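CBS domain-containing protein (PDB 1PVM) is of unknown function but pairs two CBS domains, a module that commonly binds adenosine-type ligands, with a small zinc-ribbon-like domain that binds metal. Local coordinates at residues M15-F19 against V118-V122; F8-I14 against K89-V94. One frame throughout, in Å; residues are numbered along the deposited sequence.

Both contacts fasten the loop ahead of strand 21-23 to the second CBS repeat, contact 1 to strand 118-123 of its sheet (87-89, 108-112, 118-123) and contact 2 to the turn after strand 87-89. Along the chain the four segments alternate: 8-14 and 15-19 follow one another directly, 89-94 and 118-122 come later, and 8-14 pairs with 89-94 while 15-19 pairs with 118-122. The centres of the two contacts lie about 12 Å apart, and they meet where V122 CG2 packs 3.8 Å from V11 CG1. Strands 87-89 and 118-123 are the two edges of that sheet. The N-terminal loop therefore crosses from one edge to the other, tying the first CBS repeat to the second.

Contact 1 (M15-F19 against V118-V122); sequences MNSNF and VVGIV
N16 and I121 exchange a pair of backbone hydrogen bonds, N16 N to I121 O at 2.8 Å and I121 N to N16 O at 3.2 Å. This reciprocal pattern defines a single antiparallel bridge, of the hydrogen-bonded type, by which the loop of the first CBS repeat adds to edge strand 118-123 of the second. The first bond is nearly straight, 171° at the hydrogen; the second is more bent, at 151°.

M15 runs extended beyond CG and lays its thioether end across V119, CE approaching V119 CG2 to 3.7 Å. F19 lies against the backbone of the strand, on the side away from M15: its ring meets V118, V119 and G120 obliquely, with CD2 3.4 Å from G120 CA, while its CZ lies 4.0 Å from V118 CG1. The F19 chi1 of 64° sets CG between the backbone N and the carbonyl carbon, which turns the ring back along the strand. F19 CB rests on I121 CG1.

Further out, V119 and G120 both face V111 of strand 108-112, a classic beta bulge. G120 has no side chain on the side where M15 SD and N16 O close on its backbone; the F19 ring lies against the opposite side of its CA. M15 also touches V111, while F19 and I121 both reach V44 of strand 42-46, so the sheets of the two repeats share this packing. On the G120 methylene, N16 O approaches CA to 3.2 Å.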
ATOM      1  N   MET B  15      18.937   6.539  -3.265  1.00 15.25           N
ATOM      2  CA  MET B  15      18.278   5.962  -2.102  1.00 15.72           C
ATOM      3  C   MET B  15      17.954   7.050  -1.080  1.00 16.24           C
ATOM      4  O   MET B  15      18.473   8.165  -1.154  1.00 16.28           O
ATOM      5  CB  MET B  15      19.191   4.929  -1.446  1.00 14.31           C
ATOM      6  CG  MET B  15      20.385   5.559  -0.743  1.00 14.65           C
ATOM      7  SD  MET B  15      21.533   4.361  -0.078  1.00 15.84           S
ATOM      8  CE  MET B  15      22.792   5.426   0.608  1.00 14.59           C
ATOM      9  N   ASN B  16      17.095   6.713  -0.126  1.00 16.82           N
ATOM     10  CA  ASN B  16      16.724   7.644   0.929  1.00 18.35           C
ATOM     11  C   ASN B  16      17.607   7.320   2.132  1.00 17.41           C
ATOM     12  O   ASN B  16      17.415   6.300   2.794  1.00 14.95           O
ATOM     13  CB  ASN B  16      15.248   7.467   1.293  1.00 20.56           C
ATOM     14  CG  ASN B  16      14.783   8.451   2.347  1.00 24.72           C
ATOM     15  OD1 ASN B  16      13.606   8.472   2.714  1.00 27.87           O
ATOM     16  ND2 ASN B  16      15.702   9.272   2.843  1.00 23.72           N
ATOM     17  N   SER B  17      18.580   8.187   2.399  1.00 16.59           N
ATOM     18  CA  SER B  17      19.509   7.998   3.507  1.00 18.61           C
ATOM     19  C   SER B  17      18.911   8.428   4.839  1.00 18.83           C
ATOM     20  O   SER B  17      19.479   8.165   5.899  1.00 19.30           O
ATOM     21  CB  SER B  17      20.791   8.795   3.254  1.00 20.68           C
ATOM     22  OG  SER B  17      21.445   8.343   2.083  1.00 27.08           O
ATOM     23  N   ASN B  18      17.762   9.085   4.779  1.00 20.10           N
ATOM     24  CA  ASN B  18      17.094   9.566   5.978  1.00 21.43           C
ATOM     25  C   ASN B  18      15.983   8.610   6.412  1.00 20.37           C
ATOM     26  O   ASN B  18      14.947   9.037   6.916  1.00 21.79           O
ATOM     27  CB  ASN B  18      16.507  10.955   5.716  1.00 24.97           C
ATOM     28  CG  ASN B  18      16.123  11.678   6.993  1.00 31.29           C
ATOM     29  OD1 ASN B  18      15.372  12.655   6.963  1.00 35.46           O
ATOM     30  ND2 ASN B  18      16.647  11.207   8.123  1.00 33.67           N
ATOM     31  N   PHE B  19      16.202   7.317   6.214  1.00 18.33           N
ATOM     32  CA  PHE B  19      15.217   6.306   6.584  1.00 16.34           C
ATOM     33  C   PHE B  19      15.026   6.217   8.099  1.00 17.34           C
ATOM     34  O   PHE B  19      15.899   6.614   8.876  1.00 16.75           O
ATOM     35  CB  PHE B  19      15.654   4.946   6.047  1.00 14.93           C
ATOM     36  CG  PHE B  19      16.928   4.441   6.653  1.00 13.82           C
ATOM     37  CD1 PHE B  19      16.903   3.622   7.780  1.00 14.16           C
ATOM     38  CD2 PHE B  19      18.156   4.803   6.117  1.00 13.47           C
ATOM     39  CE1 PHE B  19      18.084   3.174   8.358  1.00 14.56           C
ATOM     40  CE2 PHE B  19      19.340   4.362   6.687  1.00 12.13           C
ATOM     41  CZ  PHE B  19      19.307   3.545   7.811  1.00 14.56           C
ATOM     42  N   VAL B 118      23.015  -1.047   6.947  1.00 11.15           N
ATOM     43  CA  VAL B 118      21.911  -0.513   6.158  1.00  9.77           C
ATOM     44  C   VAL B 118      22.151   0.989   6.037  1.00 10.62           C
ATOM     45  O   VAL B 118      22.237   1.695   7.048  1.00 10.69           O
ATOM     46  CB  VAL B 118      20.547  -0.766   6.839  1.00 10.29           C
ATOM     47  CG1 VAL B 118      19.445  -0.029   6.088  1.00 12.19           C
ATOM     48  CG2 VAL B 118      20.248  -2.256   6.866  1.00  8.96           C
ATOM     49  N   VAL B 119      22.274   1.473   4.803  1.00  9.95           N
ATOM     50  CA  VAL B 119      22.532   2.889   4.575  1.00  9.45           C
ATOM     51  C   VAL B 119      21.356   3.661   3.988  1.00  9.22           C
ATOM     52  O   VAL B 119      21.401   4.884   3.871  1.00 11.01           O
ATOM     53  CB  VAL B 119      23.775   3.084   3.680  1.00  9.31           C
ATOM     54  CG1 VAL B 119      25.015   2.605   4.425  1.00  9.89           C
ATOM     55  CG2 VAL B 119      23.610   2.323   2.361  1.00  8.54           C
ATOM     56  N   GLY B 120      20.298   2.951   3.621  1.00 10.22           N
ATOM     57  CA  GLY B 120      19.143   3.636   3.076  1.00  9.12           C
ATOM     58  C   GLY B 120      18.063   2.693   2.611  1.00  8.34           C
ATOM     59  O   GLY B 120      18.154   1.483   2.793  1.00  8.73           O
ATOM     60  N   ILE B 121      17.013   3.262   2.036  1.00  9.16           N
ATOM     61  CA  ILE B 121      15.923   2.472   1.490  1.00  8.74           C
ATOM     62  C   ILE B 121      15.673   3.037   0.104  1.00  8.89           C
ATOM     63  O   ILE B 121      15.723   4.253  -0.089  1.00  9.92           O
ATOM     64  CB  ILE B 121      14.628   2.586   2.337  1.00 10.80           C
ATOM     65  CG1 ILE B 121      14.811   1.838   3.663  1.00 11.80           C
ATOM     66  CG2 ILE B 121      13.433   2.021   1.557  1.00  9.20           C
ATOM     67  CD1 ILE B 121      13.583   1.842   4.550  1.00 15.81           C
ATOM     68  N   VAL B 122      15.446   2.155  -0.864  1.00  8.53           N
ATOM     69  CA  VAL B 122      15.163   2.577  -2.233  1.00  7.80           C
ATOM     70  C   VAL B 122      13.768   2.061  -2.600  1.00  7.91           C
ATOM     71  O   VAL B 122      13.412   0.920  -2.296  1.00  7.97           O
ATOM     72  CB  VAL B 122      16.230   2.035  -3.228  1.00  7.99           C
ATOM     73  CG1 VAL B 122      16.280   0.515  -3.184  1.00  8.33           C
ATOM     74  CG2 VAL B 122      15.930   2.539  -4.638  1.00  9.61           C
TER

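Contact 2 (F8-I14 against K89-V94)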
ATOM      1  N   PHE B   8      21.783   4.778 -16.585  1.00 18.46           N
ATOM      2  CA  PHE B   8      22.496   4.133 -15.489  1.00 17.49           C
ATOM      3  C   PHE B   8      22.517   5.060 -14.280  1.00 16.07           C
ATOM      4  O   PHE B   8      22.386   6.277 -14.418  1.00 16.83           O
ATOM      5  CB  PHE B   8      23.935   3.791 -15.891  1.00 18.04           C
ATOM      6  CG  PHE B   8      24.038   2.703 -16.919  1.00 19.41           C
ATOM      7  CD1 PHE B   8      24.043   3.007 -18.275  1.00 19.79           C
ATOM      8  CD2 PHE B   8      24.115   1.371 -16.529  1.00 21.09           C
ATOM      9  CE1 PHE B   8      24.123   1.997 -19.233  1.00 20.55           C
ATOM     10  CE2 PHE B   8      24.194   0.356 -17.474  1.00 21.49           C
ATOM     11  CZ  PHE B   8      24.198   0.670 -18.832  1.00 22.56           C
ATOM     12  N   MET B   9      22.699   4.477 -13.099  1.00 14.83           N
ATOM     13  CA  MET B   9      22.724   5.236 -11.852  1.00 14.68           C
ATOM     14  C   MET B   9      22.933   4.261 -10.688  1.00 15.22           C
ATOM     15  O   MET B   9      22.168   3.311 -10.543  1.00 15.18           O
ATOM     16  CB  MET B   9      21.388   5.970 -11.684  1.00 15.58           C
ATOM     17  CG  MET B   9      21.270   6.810 -10.429  1.00 16.45           C
ATOM     18  SD  MET B   9      22.503   8.112 -10.389  1.00 18.18           S
ATOM     19  CE  MET B   9      21.949   9.129 -11.754  1.00 16.61           C
ATOM     20  N   ARG B  10      23.959   4.469  -9.865  1.00 14.60           N
ATOM     21  CA  ARG B  10      24.164   3.558  -8.741  1.00 14.91           C
ATOM     22  C   ARG B  10      23.115   3.886  -7.681  1.00 12.98           C
ATOM     23  O   ARG B  10      22.848   5.056  -7.409  1.00 12.10           O
ATOM     24  CB  ARG B  10      25.583   3.678  -8.164  1.00 18.36           C
ATOM     25  CG  ARG B  10      25.846   4.869  -7.276  1.00 23.37           C
ATOM     26  CD  ARG B  10      27.323   4.945  -6.883  1.00 24.28           C
ATOM     27  NE  ARG B  10      27.671   4.210  -5.666  1.00 25.29           N
ATOM     28  CZ  ARG B  10      28.524   3.188  -5.618  1.00 26.38           C
ATOM     29  NH1 ARG B  10      29.115   2.756  -6.725  1.00 26.97           N
ATOM     30  NH2 ARG B  10      28.821   2.620  -4.455  1.00 27.54           N
ATOM     31  N   VAL B  11      22.520   2.846  -7.095  1.00 13.41           N
ATOM     32  CA  VAL B  11      21.462   3.015  -6.091  1.00 12.93           C
ATOM     33  C   VAL B  11      21.791   4.001  -4.996  1.00 11.52           C
ATOM     34  O   VAL B  11      20.946   4.792  -4.587  1.00 11.92           O
ATOM     35  CB  VAL B  11      21.115   1.711  -5.354  1.00 14.24           C
ATOM     36  CG1 VAL B  11      19.635   1.724  -4.991  1.00 13.00           C
ATOM     37  CG2 VAL B  11      21.476   0.522  -6.169  1.00 20.87           C
ATOM     38  N   GLU B  12      23.019   3.913  -4.502  1.00 11.89           N
ATOM     39  CA  GLU B  12      23.502   4.769  -3.432  1.00 14.54           C
ATOM     40  C   GLU B  12      23.159   6.243  -3.635  1.00 13.54           C
ATOM     41  O   GLU B  12      22.856   6.951  -2.677  1.00 13.92           O
ATOM     42  CB  GLU B  12      25.014   4.584  -3.307  1.00 17.97           C
ATOM     43  CG  GLU B  12      25.672   5.356  -2.187  1.00 25.92           C
ATOM     44  CD  GLU B  12      27.146   5.004  -2.053  1.00 31.39           C
ATOM     45  OE1 GLU B  12      27.857   5.000  -3.085  1.00 33.15           O
ATOM     46  OE2 GLU B  12      27.594   4.733  -0.918  1.00 35.55           O
ATOM     47  N   LYS B  13      23.189   6.697  -4.884  1.00 12.62           N
ATOM     48  CA  LYS B  13      22.904   8.093  -5.212  1.00 13.69           C
ATOM     49  C   LYS B  13      21.432   8.507  -5.197  1.00 14.38           C
ATOM     50  O   LYS B  13      21.129   9.700  -5.138  1.00 14.21           O
ATOM     51  CB  LYS B  13      23.468   8.433  -6.592  1.00 14.64           C
ATOM     52  CG  LYS B  13      24.971   8.321  -6.723  1.00 17.01           C
ATOM     53  CD  LYS B  13      25.419   8.831  -8.092  1.00 19.58           C
ATOM     54  CE  LYS B  13      26.932   8.860  -8.207  1.00 23.99           C
ATOM     55  NZ  LYS B  13      27.555   9.696  -7.138  1.00 26.83           N
ATOM     56  N   ILE B  14      20.519   7.541  -5.252  1.00 13.98           N
ATOM     57  CA  ILE B  14      19.095   7.871  -5.283  1.00 15.25           C
ATOM     58  C   ILE B  14      18.292   7.334  -4.109  1.00 15.49           C
ATOM     59  O   ILE B  14      17.105   7.631  -3.977  1.00 16.79           O
ATOM     60  CB  ILE B  14      18.440   7.366  -6.592  1.00 16.17           C
ATOM     61  CG1 ILE B  14      18.391   5.835  -6.600  1.00 18.61           C
ATOM     62  CG2 ILE B  14      19.231   7.870  -7.790  1.00 16.81           C
ATOM     63  CD1 ILE B  14      17.804   5.243  -7.862  1.00 21.02           C
ATOM     64  N   LYS B  89      23.038  -4.234  -2.630  1.00 10.27           N
ATOM     65  CA  LYS B  89      24.273  -3.525  -2.317  1.00 12.01           C
ATOM     66  C   LYS B  89      24.230  -2.107  -2.868  1.00 11.44           C
ATOM     67  O   LYS B  89      23.609  -1.849  -3.903  1.00 11.43           O
ATOM     68  CB  LYS B  89      25.478  -4.272  -2.887  1.00 13.45           C
ATOM     69  CG  LYS B  89      25.863  -5.498  -2.079  1.00 19.46           C
ATOM     70  CD  LYS B  89      26.358  -5.093  -0.691  1.00 23.42           C
ATOM     71  CE  LYS B  89      26.713  -6.305   0.167  1.00 24.95           C
ATOM     72  NZ  LYS B  89      27.299  -5.913   1.485  1.00 23.97           N
ATOM     73  N   SER B  90      24.904  -1.192  -2.174  1.00 12.00           N
ATOM     74  CA  SER B  90      24.930   0.215  -2.563  1.00 12.43           C
ATOM     75  C   SER B  90      25.530   0.488  -3.938  1.00 11.57           C
ATOM     76  O   SER B  90      25.299   1.553  -4.509  1.00 11.69           O
ATOM     77  CB  SER B  90      25.682   1.036  -1.513  1.00 12.00           C
ATOM     78  OG  SER B  90      27.032   0.617  -1.410  1.00 14.21           O
ATOM     79  N   ASP B  91      26.294  -0.458  -4.475  1.00 12.52           N
ATOM     80  CA  ASP B  91      26.900  -0.252  -5.787  1.00 13.21           C
ATOM     81  C   ASP B  91      26.057  -0.787  -6.947  1.00 13.56           C
ATOM     82  O   ASP B  91      26.452  -0.693  -8.106  1.00 14.36           O
ATOM     83  CB  ASP B  91      28.315  -0.850  -5.821  1.00 14.99           C
ATOM     84  CG  ASP B  91      28.325  -2.360  -5.685  1.00 19.70           C
ATOM     85  OD1 ASP B  91      27.302  -2.947  -5.267  1.00 20.29           O
ATOM     86  OD2 ASP B  91      29.376  -2.965  -5.991  1.00 21.15           O
ATOM     87  N   TYR B  92      24.886  -1.332  -6.634  1.00 12.27           N
ATOM     88  CA  TYR B  92      23.979  -1.851  -7.661  1.00 11.86           C
ATOM     89  C   TYR B  92      23.511  -0.759  -8.619  1.00 11.19           C
ATOM     90  O   TYR B  92      23.267   0.377  -8.211  1.00 10.42           O
ATOM     91  CB  TYR B  92      22.727  -2.451  -7.011  1.00 12.33           C
ATOM     92  CG  TYR B  92      22.774  -3.933  -6.727  1.00 12.31           C
ATOM     93  CD1 TYR B  92      23.923  -4.539  -6.226  1.00 14.51           C
ATOM     94  CD2 TYR B  92      21.643  -4.725  -6.917  1.00 13.85           C
ATOM     95  CE1 TYR B  92      23.944  -5.903  -5.919  1.00 15.61           C
ATOM     96  CE2 TYR B  92      21.651  -6.081  -6.612  1.00 13.85           C
ATOM     97  CZ  TYR B  92      22.801  -6.664  -6.114  1.00 15.64           C
ATOM     98  OH  TYR B  92      22.804  -8.006  -5.803  1.00 18.32           O
ATOM     99  N   ASP B  93      23.385  -1.106  -9.893  1.00 11.33           N
ATOM    100  CA  ASP B  93      22.863  -0.168 -10.873  1.00 12.57           C
ATOM    101  C   ASP B  93      21.351  -0.265 -10.678  1.00 11.73           C
ATOM    102  O   ASP B  93      20.859  -1.283 -10.186  1.00 11.80           O
ATOM    103  CB  ASP B  93      23.209  -0.607 -12.299  1.00 11.86           C
ATOM    104  CG  ASP B  93      22.538   0.259 -13.344  1.00 13.24           C
ATOM    105  OD1 ASP B  93      22.886   1.453 -13.428  1.00 14.77           O
ATOM    106  OD2 ASP B  93      21.658  -0.239 -14.075  1.00 13.66           O
ATOM    107  N   VAL B  94      20.610   0.770 -11.057  1.00 12.59           N
ATOM    108  CA  VAL B  94      19.160   0.727 -10.890  1.00 13.16           C
ATOM    109  C   VAL B  94      18.565  -0.499 -11.579  1.00 14.29           C
ATOM    110  O   VAL B  94      17.564  -1.048 -11.116  1.00 14.04           O
ATOM    111  CB  VAL B  94      18.461   2.008 -11.435  1.00 13.42           C
ATOM    112  CG1 VAL B  94      18.958   3.232 -10.689  1.00 12.97           C
ATOM    113  CG2 VAL B  94      18.688   2.148 -12.936  1.00 14.22           C
TER
HETATM  114  O   HOH W   1      28.550   2.392   0.267  1.00 27.44           O
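The R10 guanidinium lies over the backbone of the K89-Y92 turn, one face covering S90 O and D91 CA, with NH2 3.7 Å from D91 CA. A bend at chi3 (-89°) brings it round to E12, and the salt bridge from R10 NE to E12 OE1, 2.7 Å long, steadies it; NE comes to OE1 on its anti side, tilted out of the carboxylate plane. The other carboxylate oxygen, E12 OE2, accepts from a water that also hydrogen-bonds S90 OG, linking the glutamate to the turn as well. E12 N donates to S90 O at 3.3 Å.

These segments join the N-terminal loop of the first CBS repeat to the type I turn K89-Y92 and the start of helix 94-104 in the second. D93 is the N-cap of that helix: its OD2 takes K95 N, while OD1 accepts M9 N at 3.0 Å, nearly straight at 167°. The F8 ring turns its edge to the same oxygen, CD2 lying 3.3 Å from D93 OD1, with ring and carboxylate planes 48° apart. I14 and V94 cross at about a right angle, I14 CD1 to V94 CG1 3.7 Å, next to L127.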